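PDB 5MYP: aldehyde dehydrogenase from Trypanosoma brucei, which probably oxidises aldehydes to the corresponding carboxylic acids with NAD+ as the electron acceptor. Local coordinates for residues 226-231 with 392-397; 257-262 with 365-370. All coordinates share one frame; numbering follows the deposited sequence.

Interaction 1. Residues 226-231 with 392-397; sequences GKSPVV and PLALYV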
# COMPACT_ATOMS: atom_id res chain seq x y z
N GLY A 226 -14.89 12.19 3.98
CA GLY A 226 -15.83 11.53 4.89
C GLY A 226 -16.28 12.56 5.89
O GLY A 226 -15.90 13.73 5.81
N LYS A 227 -17.08 12.12 6.85
CA LYS A 227 -17.65 13.00 7.85
C LYS A 227 -16.85 12.88 9.14
O LYS A 227 -17.12 11.99 9.95
CB LYS A 227 -19.12 12.64 8.09
CG LYS A 227 -20.00 12.79 6.86
CD LYS A 227 -21.42 12.29 7.10
CE LYS A 227 -22.20 13.19 8.05
NZ LYS A 227 -22.53 14.52 7.46
N SER A 228 -15.87 13.76 9.31
CA SER A 228 -15.04 13.77 10.53
C SER A 228 -15.86 14.26 11.73
O SER A 228 -16.26 15.43 11.76
CB SER A 228 -13.81 14.67 10.36
OG SER A 228 -12.97 14.21 9.31
N PRO A 229 -16.14 13.37 12.70
CA PRO A 229 -16.94 13.77 13.85
C PRO A 229 -16.13 14.49 14.92
O PRO A 229 -14.93 14.25 15.05
CB PRO A 229 -17.45 12.44 14.40
CG PRO A 229 -16.41 11.46 14.04
CD PRO A 229 -15.71 11.96 12.81
N VAL A 230 -16.80 15.38 15.66
CA VAL A 230 -16.24 15.99 16.86
C VAL A 230 -17.07 15.50 18.04
O VAL A 230 -18.26 15.81 18.14
CB VAL A 230 -16.27 17.53 16.83
CG1 VAL A 230 -15.64 18.11 18.09
CG2 VAL A 230 -15.56 18.06 15.60
N VAL A 231 -16.44 14.74 18.93
CA VAL A 231 -17.08 14.27 20.15
C VAL A 231 -16.71 15.25 21.27
O VAL A 231 -15.54 15.55 21.47
CB VAL A 231 -16.63 12.84 20.51
CG1 VAL A 231 -17.28 12.37 21.81
CG2 VAL A 231 -16.96 11.89 19.37
N PRO A 392 -13.91 8.03 8.63
CA PRO A 392 -13.53 9.38 8.21
C PRO A 392 -12.03 9.60 8.27
O PRO A 392 -11.32 8.85 8.94
CB PRO A 392 -14.24 10.26 9.23
CG PRO A 392 -14.20 9.45 10.48
CD PRO A 392 -14.26 8.01 10.06
N LEU A 393 -11.57 10.64 7.59
CA LEU A 393 -10.15 10.98 7.57
C LEU A 393 -9.65 11.44 8.95
O LEU A 393 -8.50 11.18 9.31
CB LEU A 393 -9.88 12.07 6.53
CG LEU A 393 -8.43 12.40 6.19
CD1 LEU A 393 -7.65 11.16 5.77
CD2 LEU A 393 -8.37 13.46 5.10
N ALA A 394 -10.50 12.11 9.71
CA ALA A 394 -10.16 12.56 11.06
C ALA A 394 -11.30 12.27 12.03
O ALA A 394 -12.45 12.17 11.63
CB ALA A 394 -9.83 14.05 11.05
N LEU A 395 -10.94 12.11 13.30
CA LEU A 395 -11.91 12.01 14.39
C LEU A 395 -11.39 12.87 15.52
O LEU A 395 -10.21 12.79 15.88
CB LEU A 395 -12.06 10.55 14.83
CG LEU A 395 -13.03 10.26 15.99
CD1 LEU A 395 -13.71 8.91 15.81
CD2 LEU A 395 -12.34 10.31 17.35
N TYR A 396 -12.26 13.69 16.09
CA TYR A 396 -11.88 14.66 17.11
C TYR A 396 -12.64 14.39 18.40
O TYR A 396 -13.84 14.14 18.37
CB TYR A 396 -12.17 16.07 16.60
CG TYR A 396 -11.49 16.38 15.28
CD1 TYR A 396 -10.11 16.26 15.15
CD2 TYR A 396 -12.21 16.82 14.17
CE1 TYR A 396 -9.47 16.54 13.95
CE2 TYR A 396 -11.58 17.11 12.97
CZ TYR A 396 -10.21 16.97 12.87
OH TYR A 396 -9.56 17.28 11.69
N VAL A 397 -11.93 14.42 19.53
CA VAL A 397 -12.52 14.18 20.85
C VAL A 397 -12.09 15.30 21.79
O VAL A 397 -10.90 15.49 22.02
CB VAL A 397 -12.08 12.82 21.45
CG1 VAL A 397 -12.78 12.58 22.79
CG2 VAL A 397 -12.36 11.69 20.47
O HOH W 1 -13.16 13.13 6.67
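Tyr396 and Val230 sit side by side on neighbouring parallel strands, 229-231 and 395-397, and the tyrosine can be followed outward along its length. Its CB lies 3.7 Å from Pro229 O, the carbonyl that also accepts the Tyr396 N-H at 2.9 Å from N to O. With CG turned beside the backbone N (chi1 -56°), the ring runs back along its own strand, past Ala394 CB, with its CD2/CE2 side toward the other segment. CD2 meets Val230 CG2 at 3.8 Å, the methyl approaching the ring edge close to its plane, while CE2 passes obliquely by Ser228 CB. The hydroxyl at the tip leaves this pair of segments and bonds to Ile260 O.

A second backbone bond, Val231 N to Tyr396 O at 2.7 Å and nearly straight at 175°, continues the parallel pairing, which runs on to Phe398. On the other face of the sheet from Tyr396 and Val230, Val231 packs against helix 379-387 and Phe404, and Val397 against helix 402-411, as expected for the alpha/beta catalytic domain of aldehyde dehydrogenases. Toward the N-terminal end of the pair, the Pro229 ring crosses that of Pro392 at about a right angle, CD to CG 3.7 Å. There Ser228 OG takes over from the backbone: it accepts the Ala394 N-H at 3.3 Å, a bent bond, and shares a water with Leu393 N. Pro229 and Pro392 meet through their rings alone; beside them Ser228 OG and the water give the N-H groups of Ala394 and Leu393 their acceptors, extending the polar pairing past the regular strand bonds.

Interaction 2. Residues 257-262 with 365-370; sequences QTCIAP and EIFGPI
The Phe367 ring lies flat against the backbone of Gln257 and Thr258, with one face turned to that backbone. Gln257 CA and Thr258 N stand 3.7 Å and 3.6 Å above the ring plane, both displaced toward the rim, and the peptide linking the two residues passes over this face. The Gln257 side chain runs at about a right angle to the phenylalanine, its amide plane turned 63° from the ring. Its CB touches CE2 of Phe367 at 3.6 Å and its CG rests on Phe367 O; beyond CG the extended chain carries the amide away to the backbone of Arg315 and Val317.

At the far rim CE1 of Phe367 reaches Cys259, the predicted catalytic nucleophile of the aldehyde dehydrogenase fold, which occupies a type I turn from Thr258 to Ala261. The turn is closed by Ala261 N bonding to Thr258 O. In the conformer described, one of two modelled, SG of Cys259 comes within 3.9 Å of Phe367 CE1 in a tentative sulfur-aromatic contact, oblique at 73° off the ring normal.

Glu365 brings its carboxylate up along an extended chain, CG anti to N (chi1 176°), until OE2 is 4.1 Å from Cys259 CA. No direct hydrogen bond joins the two segments; a water bridges them, 2.7 Å from Glu365 OE2 and 2.8 Å from Thr258 O, though more acceptors surround it than it has protons.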
# COMPACT_ATOMS: atom_id res chain seq x y z
N GLN A 257 -14.57 23.79 3.52
CA GLN A 257 -14.21 22.92 2.40
C GLN A 257 -12.82 22.34 2.61
O GLN A 257 -11.86 22.68 1.91
CB GLN A 257 -14.33 23.69 1.08
CG GLN A 257 -15.76 24.13 0.78
CD GLN A 257 -15.87 25.23 -0.26
OE1 GLN A 257 -16.53 25.07 -1.28
NE2 GLN A 257 -15.25 26.37 0.02
N THR A 258 -12.73 21.47 3.61
CA THR A 258 -11.50 20.80 4.01
C THR A 258 -11.86 19.35 4.32
O THR A 258 -12.87 19.09 4.99
CB THR A 258 -10.89 21.46 5.27
OG1 THR A 258 -10.83 22.89 5.10
CG2 THR A 258 -9.50 20.93 5.58
N CYS A 259 -11.03 18.42 3.85
CA CYS A 259 -11.25 16.98 4.05
C CYS A 259 -11.20 16.53 5.51
O CYS A 259 -11.71 15.46 5.85
CB CYS A 259 -10.25 16.18 3.23
SG CYS A 259 -10.66 16.15 1.47
N ILE A 260 -10.58 17.35 6.36
CA ILE A 260 -10.48 17.10 7.81
C ILE A 260 -11.22 18.18 8.63
O ILE A 260 -10.98 18.34 9.82
CB ILE A 260 -9.00 16.98 8.25
CG1 ILE A 260 -8.17 18.21 7.82
CG2 ILE A 260 -8.38 15.70 7.68
CD1 ILE A 260 -6.75 18.22 8.35
N ALA A 261 -12.14 18.91 7.99
CA ALA A 261 -12.96 19.89 8.70
C ALA A 261 -13.87 19.15 9.68
O ALA A 261 -14.24 18.01 9.42
CB ALA A 261 -13.80 20.71 7.74
N PRO A 262 -14.22 19.79 10.81
CA PRO A 262 -15.26 19.20 11.65
C PRO A 262 -16.57 19.15 10.87
O PRO A 262 -17.10 20.19 10.48
CB PRO A 262 -15.33 20.15 12.86
CG PRO A 262 -14.72 21.43 12.40
CD PRO A 262 -13.74 21.08 11.33
N GLU A 365 -20.77 13.69 3.23
CA GLU A 365 -19.74 14.65 3.63
C GLU A 365 -20.25 16.05 3.30
O GLU A 365 -20.58 16.32 2.14
CB GLU A 365 -18.42 14.39 2.90
CG GLU A 365 -17.31 15.40 3.18
CD GLU A 365 -16.03 15.12 2.41
OE1 GLU A 365 -16.11 14.60 1.27
OE2 GLU A 365 -14.93 15.43 2.93
N ILE A 366 -20.31 16.92 4.30
CA ILE A 366 -20.88 18.25 4.11
C ILE A 366 -19.96 19.10 3.24
O ILE A 366 -20.40 19.66 2.22
CB ILE A 366 -21.19 18.91 5.48
CG1 ILE A 366 -22.29 18.10 6.18
CG2 ILE A 366 -21.63 20.36 5.29
CD1 ILE A 366 -22.67 18.58 7.56
N PHE A 367 -18.68 19.19 3.63
CA PHE A 367 -17.67 19.94 2.89
C PHE A 367 -18.12 21.39 2.69
O PHE A 367 -18.10 21.93 1.58
CB PHE A 367 -17.36 19.23 1.56
CG PHE A 367 -15.93 19.37 1.12
CD1 PHE A 367 -14.94 18.64 1.76
CD2 PHE A 367 -15.58 20.22 0.08
CE1 PHE A 367 -13.61 18.76 1.37
CE2 PHE A 367 -14.25 20.33 -0.32
CZ PHE A 367 -13.27 19.60 0.33
N GLY A 368 -18.53 22.00 3.79
CA GLY A 368 -19.09 23.34 3.76
C GLY A 368 -19.39 23.88 5.14
O GLY A 368 -19.11 23.21 6.14
N PRO A 369 -19.97 25.09 5.22
CA PRO A 369 -20.18 25.75 6.52
C PRO A 369 -21.32 25.22 7.42
O PRO A 369 -21.62 25.87 8.42
CB PRO A 369 -20.46 27.21 6.11
CG PRO A 369 -19.92 27.34 4.73
CD PRO A 369 -20.21 26.02 4.11
N ILE A 370 -21.93 24.07 7.11
CA ILE A 370 -23.02 23.53 7.92
C ILE A 370 -22.45 22.58 8.98
O ILE A 370 -21.72 21.65 8.64
CB ILE A 370 -24.07 22.78 7.07
CG1 ILE A 370 -24.52 23.62 5.86
CG2 ILE A 370 -25.26 22.34 7.92
CD1 ILE A 370 -25.00 25.02 6.19
O HOH W 2 -14.82 17.05 5.14

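Overall arrangement
Interactions 1 and 2 lie on the same side of the chain's centre, with their own centres about 10 Å apart. Along the chain the order is 226-231, 257-262, 365-370 and 392-397, which nests interaction 2 inside the loop closed by interaction 1. Both are tied to one mixed sheet: interaction 1 lies within it, and the loops of interaction 2 lead into its strands 264-268 and 370-376. Leu393 packs on Ile260 and Val230 on Pro262, joining the two contacts directly. Leu393 also approaches both Cys259 and Glu223, the predicted active-site residues, so the N-terminal ends of these parallel strands and the loops before them together form the surroundings of the probable catalytic centre.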